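Cytoplasmic protein (Cryptococcus neoformans var. grubii serotype A, PDB 7LPO) probably hydrolyses steryl beta-glucosides, acting as a sterylglucosidase of glycoside hydrolase family 5. Local coordinates at residues P10-S24 with E440-H452. Numbering follows the deposited sequence.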
loop_
_atom_site.group_PDB
_atom_site.type_symbol
_atom_site.label_atom_id
_atom_site.label_comp_id
_atom_site.label_asym_id
_atom_site.label_seq_id
_atom_site.Cartn_x
_atom_site.Cartn_y
_atom_site.Cartn_z
ATOM N N PRO A 10 -11.249 -10.776 -22.853
ATOM C CA PRO A 10 -12.601 -10.253 -22.624
ATOM C C PRO A 10 -12.692 -8.746 -22.770
ATOM O O PRO A 10 -13.810 -8.220 -22.813
ATOM C CB PRO A 10 -12.909 -10.689 -21.181
ATOM C CG PRO A 10 -11.567 -10.730 -20.515
ATOM C CD PRO A 10 -10.539 -11.076 -21.591
ATOM N N VAL A 11 -11.567 -8.039 -22.853
ATOM C CA VAL A 11 -11.576 -6.582 -22.993
ATOM C C VAL A 11 -11.605 -6.168 -24.460
ATOM O O VAL A 11 -12.420 -5.337 -24.874
ATOM C CB VAL A 11 -10.353 -5.970 -22.272
ATOM C CG1 VAL A 11 -10.453 -4.453 -22.245
ATOM C CG2 VAL A 11 -10.208 -6.523 -20.858
ATOM N N THR A 12 -10.714 -6.750 -25.264
ATOM C CA THR A 12 -10.546 -6.377 -26.659
ATOM C C THR A 12 -11.100 -7.396 -27.641
ATOM O O THR A 12 -11.367 -7.035 -28.791
ATOM C CB THR A 12 -9.060 -6.201 -26.967
ATOM O OG1 THR A 12 -8.427 -7.490 -26.857
ATOM C CG2 THR A 12 -8.432 -5.212 -25.993
ATOM N N GLY A 13 -11.252 -8.652 -27.230
ATOM C CA GLY A 13 -11.633 -9.705 -28.138
ATOM C C GLY A 13 -10.503 -10.254 -28.974
ATOM O O GLY A 13 -10.748 -11.152 -29.792
ATOM N N ASN A 14 -9.274 -9.736 -28.805
ATOM C CA ASN A 14 -8.117 -10.201 -29.549
ATOM C C ASN A 14 -7.571 -11.485 -28.930
ATOM O O ASN A 14 -7.729 -11.713 -27.728
ATOM C CB ASN A 14 -7.017 -9.140 -29.554
ATOM C CG ASN A 14 -7.434 -7.866 -30.256
ATOM O OD1 ASN A 14 -8.130 -7.901 -31.270
ATOM N ND2 ASN A 14 -7.011 -6.727 -29.716
ATOM N N PRO A 15 -6.917 -12.334 -29.727
ATOM C CA PRO A 15 -6.251 -13.509 -29.147
ATOM C C PRO A 15 -5.128 -13.076 -28.217
ATOM O O PRO A 15 -4.545 -12.002 -28.372
ATOM C CB PRO A 15 -5.718 -14.271 -30.368
ATOM C CG PRO A 15 -5.608 -13.237 -31.451
ATOM C CD PRO A 15 -6.712 -12.232 -31.184
ATOM N N VAL A 16 -4.835 -13.921 -27.236
ATOM C CA VAL A 16 -3.916 -13.556 -26.165
ATOM C C VAL A 16 -2.582 -14.263 -26.364
ATOM O O VAL A 16 -2.515 -15.394 -26.852
ATOM C CB VAL A 16 -4.505 -13.890 -24.778
ATOM C CG1 VAL A 16 -5.659 -12.955 -24.463
ATOM C CG2 VAL A 16 -4.955 -15.337 -24.720
ATOM N N SER A 17 -1.518 -13.584 -25.963
ATOM C CA SER A 17 -0.180 -14.160 -25.976
ATOM C C SER A 17 -0.114 -15.352 -25.028
ATOM O O SER A 17 -1.015 -15.544 -24.199
ATOM C CB SER A 17 0.853 -13.109 -25.575
ATOM O OG SER A 17 1.027 -13.079 -24.168
ATOM N N PRO A 18 0.940 -16.167 -25.106
ATOM C CA PRO A 18 1.019 -17.337 -24.217
ATOM C C PRO A 18 1.338 -16.983 -22.776
ATOM O O PRO A 18 1.125 -17.823 -21.895
ATOM C CB PRO A 18 2.126 -18.197 -24.843
ATOM C CG PRO A 18 2.722 -17.365 -25.991
ATOM C CD PRO A 18 2.166 -15.977 -25.901
ATOM N N HIS A 19 1.818 -15.773 -22.506
ATOM C CA HIS A 19 2.083 -15.311 -21.150
ATOM C C HIS A 19 0.902 -14.581 -20.523
ATOM O O HIS A 19 1.035 -14.069 -19.407
ATOM C CB HIS A 19 3.299 -14.379 -21.142
ATOM C CG HIS A 19 4.484 -14.924 -21.873
ATOM N ND1 HIS A 19 5.162 -16.047 -21.452
ATOM C CD2 HIS A 19 5.114 -14.500 -22.995
ATOM C CE1 HIS A 19 6.159 -16.294 -22.284
ATOM N NE2 HIS A 19 6.153 -15.367 -23.228
ATOM N N TYR A 20 -0.236 -14.513 -21.208
ATOM C CA TYR A 20 -1.403 -13.802 -20.700
ATOM C C TYR A 20 -1.899 -14.444 -19.412
ATOM O O TYR A 20 -2.034 -15.666 -19.324
ATOM C CB TYR A 20 -2.497 -13.825 -21.772
ATOM C CG TYR A 20 -3.686 -12.916 -21.581
ATOM C CD1 TYR A 20 -3.650 -11.604 -22.008
ATOM C CD2 TYR A 20 -4.867 -13.392 -21.036
ATOM C CE1 TYR A 20 -4.744 -10.771 -21.868
ATOM C CE2 TYR A 20 -5.967 -12.568 -20.886
ATOM C CZ TYR A 20 -5.898 -11.257 -21.311
ATOM O OH TYR A 20 -6.978 -10.422 -21.172
ATOM N N ILE A 21 -2.181 -13.615 -18.414
ATOM C CA ILE A 21 -2.796 -14.067 -17.173
ATOM C C ILE A 21 -4.260 -13.662 -17.196
ATOM O O ILE A 21 -4.583 -12.472 -17.242
ATOM C CB ILE A 21 -2.094 -13.484 -15.939
ATOM C CG1 ILE A 21 -0.713 -14.110 -15.763
ATOM C CG2 ILE A 21 -2.952 -13.720 -14.711
ATOM C CD1 ILE A 21 0.181 -13.371 -14.774
ATOM N N HIS A 22 -5.148 -14.648 -17.176
ATOM C CA HIS A 22 -6.571 -14.365 -17.072
ATOM C C HIS A 22 -6.922 -13.914 -15.658
ATOM O O HIS A 22 -6.352 -14.395 -14.674
ATOM C CB HIS A 22 -7.371 -15.601 -17.471
ATOM C CG HIS A 22 -7.191 -15.976 -18.910
ATOM N ND1 HIS A 22 -7.890 -15.366 -19.930
ATOM C CD2 HIS A 22 -6.355 -16.860 -19.505
ATOM C CE1 HIS A 22 -7.514 -15.879 -21.088
ATOM N NE2 HIS A 22 -6.578 -16.782 -20.858
ATOM N N SER A 23 -7.846 -12.961 -15.570
ATOM C CA SER A 23 -8.285 -12.355 -14.321
ATOM C C SER A 23 -9.798 -12.202 -14.425
ATOM O O SER A 23 -10.364 -11.119 -14.265
ATOM C CB SER A 23 -7.578 -11.023 -14.078
ATOM O OG SER A 23 -7.703 -10.635 -12.723
ATOM N N SER A 24 -10.445 -13.329 -14.733
ATOM C CA SER A 24 -11.845 -13.427 -15.104
ATOM C C SER A 24 -12.641 -14.327 -14.168
ATOM O O SER A 24 -13.858 -14.456 -14.344
ATOM C CB SER A 24 -11.952 -13.989 -16.529
ATOM O OG SER A 24 -11.040 -15.072 -16.683
ATOM N N GLU A 440 -19.626 -3.553 -15.239
ATOM C CA GLU A 440 -18.888 -4.431 -16.139
ATOM C C GLU A 440 -18.464 -3.702 -17.407
ATOM O O GLU A 440 -17.493 -4.116 -18.051
ATOM C CB GLU A 440 -19.731 -5.658 -16.509
ATOM C CG GLU A 440 -19.522 -6.887 -15.636
ATOM C CD GLU A 440 -18.051 -7.249 -15.437
ATOM O OE1 GLU A 440 -17.649 -7.444 -14.269
ATOM O OE2 GLU A 440 -17.299 -7.321 -16.438
ATOM N N SER A 441 -19.166 -2.625 -17.784
ATOM C CA SER A 441 -18.760 -1.858 -18.957
ATOM C C SER A 441 -17.370 -1.259 -18.785
ATOM O O SER A 441 -16.748 -0.869 -19.778
ATOM C CB SER A 441 -19.769 -0.740 -19.254
ATOM O OG SER A 441 -20.159 -0.049 -18.079
ATOM N N PHE A 442 -16.873 -1.168 -17.550
ATOM C CA PHE A 442 -15.511 -0.719 -17.279
ATOM C C PHE A 442 -14.602 -1.841 -16.799
ATOM O O PHE A 442 -13.413 -1.840 -17.118
ATOM C CB PHE A 442 -15.517 0.399 -16.226
ATOM C CG PHE A 442 -16.034 1.710 -16.736
ATOM C CD1 PHE A 442 -17.369 1.863 -17.057
ATOM C CD2 PHE A 442 -15.183 2.796 -16.886
ATOM C CE1 PHE A 442 -17.847 3.071 -17.530
ATOM C CE2 PHE A 442 -15.651 4.003 -17.358
ATOM C CZ PHE A 442 -16.981 4.145 -17.683
ATOM N N LEU A 443 -15.126 -2.791 -16.028
ATOM C CA LEU A 443 -14.312 -3.924 -15.600
ATOM C C LEU A 443 -13.970 -4.829 -16.778
ATOM O O LEU A 443 -12.806 -5.201 -16.971
ATOM C CB LEU A 443 -15.048 -4.710 -14.523
ATOM C CG LEU A 443 -15.280 -4.008 -13.188
ATOM C CD1 LEU A 443 -16.058 -4.916 -12.256
ATOM C CD2 LEU A 443 -13.961 -3.605 -12.576
ATOM N N LYS A 444 -14.987 -5.209 -17.561
ATOM C CA LYS A 444 -14.817 -5.980 -18.789
ATOM C C LYS A 444 -14.078 -7.290 -18.533
ATOM O O LYS A 444 -13.232 -7.705 -19.324
ATOM C CB LYS A 444 -14.095 -5.155 -19.855
ATOM C CG LYS A 444 -14.896 -3.979 -20.405
ATOM C CD LYS A 444 -14.197 -3.351 -21.629
ATOM C CE LYS A 444 -15.003 -2.190 -22.204
ATOM N NZ LYS A 444 -14.257 -1.430 -23.251
ATOM N N GLY A 445 -14.395 -7.939 -17.415
ATOM C CA GLY A 445 -13.850 -9.250 -17.121
ATOM C C GLY A 445 -12.358 -9.295 -16.912
ATOM O O GLY A 445 -11.740 -10.344 -17.106
ATOM N N ARG A 446 -11.753 -8.189 -16.500
ATOM C CA ARG A 446 -10.302 -8.170 -16.341
ATOM C C ARG A 446 -9.963 -7.253 -15.164
ATOM O O ARG A 446 -9.509 -6.116 -15.333
ATOM C CB ARG A 446 -9.608 -7.718 -17.624
ATOM C CG ARG A 446 -8.122 -7.970 -17.620
ATOM C CD ARG A 446 -7.619 -8.427 -18.988
ATOM N NE ARG A 446 -6.172 -8.616 -18.941
ATOM C CZ ARG A 446 -5.587 -9.685 -18.413
ATOM N NH1 ARG A 446 -6.340 -10.663 -17.922
ATOM N NH2 ARG A 446 -4.265 -9.778 -18.381
ATOM N N ALA A 447 -10.153 -7.781 -13.956
ATOM C CA ALA A 447 -9.998 -6.992 -12.748
ATOM C C ALA A 447 -9.602 -7.897 -11.590
ATOM O O ALA A 447 -9.692 -9.119 -11.670
ATOM C CB ALA A 447 -11.289 -6.230 -12.423
ATOM N N CYS A 448 -9.169 -7.265 -10.501
ATOM C CA CYS A 448 -8.709 -7.956 -9.305
ATOM C C CYS A 448 -8.846 -6.978 -8.150
ATOM O O CYS A 448 -8.449 -5.821 -8.270
ATOM C CB CYS A 448 -7.249 -8.424 -9.457
ATOM S SG CYS A 448 -6.482 -9.138 -7.962
ATOM N N SER A 449 -9.423 -7.432 -7.052
ATOM C CA SER A 449 -9.552 -6.614 -5.857
ATOM C C SER A 449 -8.205 -6.573 -5.149
ATOM O O SER A 449 -7.542 -7.605 -5.012
ATOM C CB SER A 449 -10.633 -7.200 -4.945
ATOM O OG SER A 449 -10.858 -6.362 -3.829
ATOM N N SER A 450 -7.783 -5.385 -4.713
ATOM C CA SER A 450 -6.443 -5.199 -4.150
ATOM C C SER A 450 -6.498 -4.426 -2.840
ATOM O O SER A 450 -5.847 -3.391 -2.690
ATOM C CB SER A 450 -5.535 -4.498 -5.162
ATOM O OG SER A 450 -6.006 -3.197 -5.501
ATOM N N PRO A 451 -7.214 -4.933 -1.843
ATOM C CA PRO A 451 -7.199 -4.277 -0.532
ATOM C C PRO A 451 -5.839 -4.411 0.143
ATOM O O PRO A 451 -5.020 -5.273 -0.187
ATOM C CB PRO A 451 -8.276 -5.032 0.250
ATOM C CG PRO A 451 -8.162 -6.449 -0.291
ATOM C CD PRO A 451 -7.843 -6.267 -1.785
ATOM N N HIS A 452 -5.605 -3.534 1.113
ATOM C CA HIS A 452 -4.476 -3.669 2.019
ATOM C C HIS A 452 -4.962 -4.232 3.349
ATOM O O HIS A 452 -6.124 -4.069 3.726
ATOM C CB HIS A 452 -3.775 -2.328 2.234
ATOM C CG HIS A 452 -3.272 -1.706 0.967
ATOM N ND1 HIS A 452 -2.709 -0.450 0.930
ATOM C CD2 HIS A 452 -3.245 -2.167 -0.307
ATOM C CE1 HIS A 452 -2.367 -0.159 -0.311
ATOM N NE2 HIS A 452 -2.677 -1.185 -1.082
HETATM O O HOH W 1 -9.356 -11.400 -17.788
#
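With CG anti to the backbone N in both residues (chi1 -168° in Tyr20, -167° in Arg446), the two side chains come from opposite directions and the guanidinium lies flat on the phenol ring in a cation-pi stack, centres 4.0 Å apart and planes inclined by 20°. It joins the N-terminal loop to the residue just before strand 447-449, which pairs in parallel with strand 424-427, consistent with the TIM-barrel fold of family 5. Tyr20 CZ lies over the middle of the guanidinium, while Val16 CG1 covers the opposite face of the ring. In its own plane the guanidinium is fixed end-on: NH1 and NH2 of Arg446 both donate to Ile21 O, at 2.6 Å and 2.9 Å, the NH1 bond being the shorter and straighter. Glu422 bonds both partners, taking Arg446 NE on its backbone O and Tyr20 OH through its carboxylate. Earlier in the loop, Val11 CG2 packs 3.5 Å from Arg446 CB, and Pro10 CG rests on Gly445 O in the type I' turn from Leu443 to Arg446. A water accepts from Ser23 N and Arg446 NH1 and donates to Gly445 O. Farther along, at the strand, Ser23 OG donates to Ala447 O over 2.7 Å, from above the carbonyl plane.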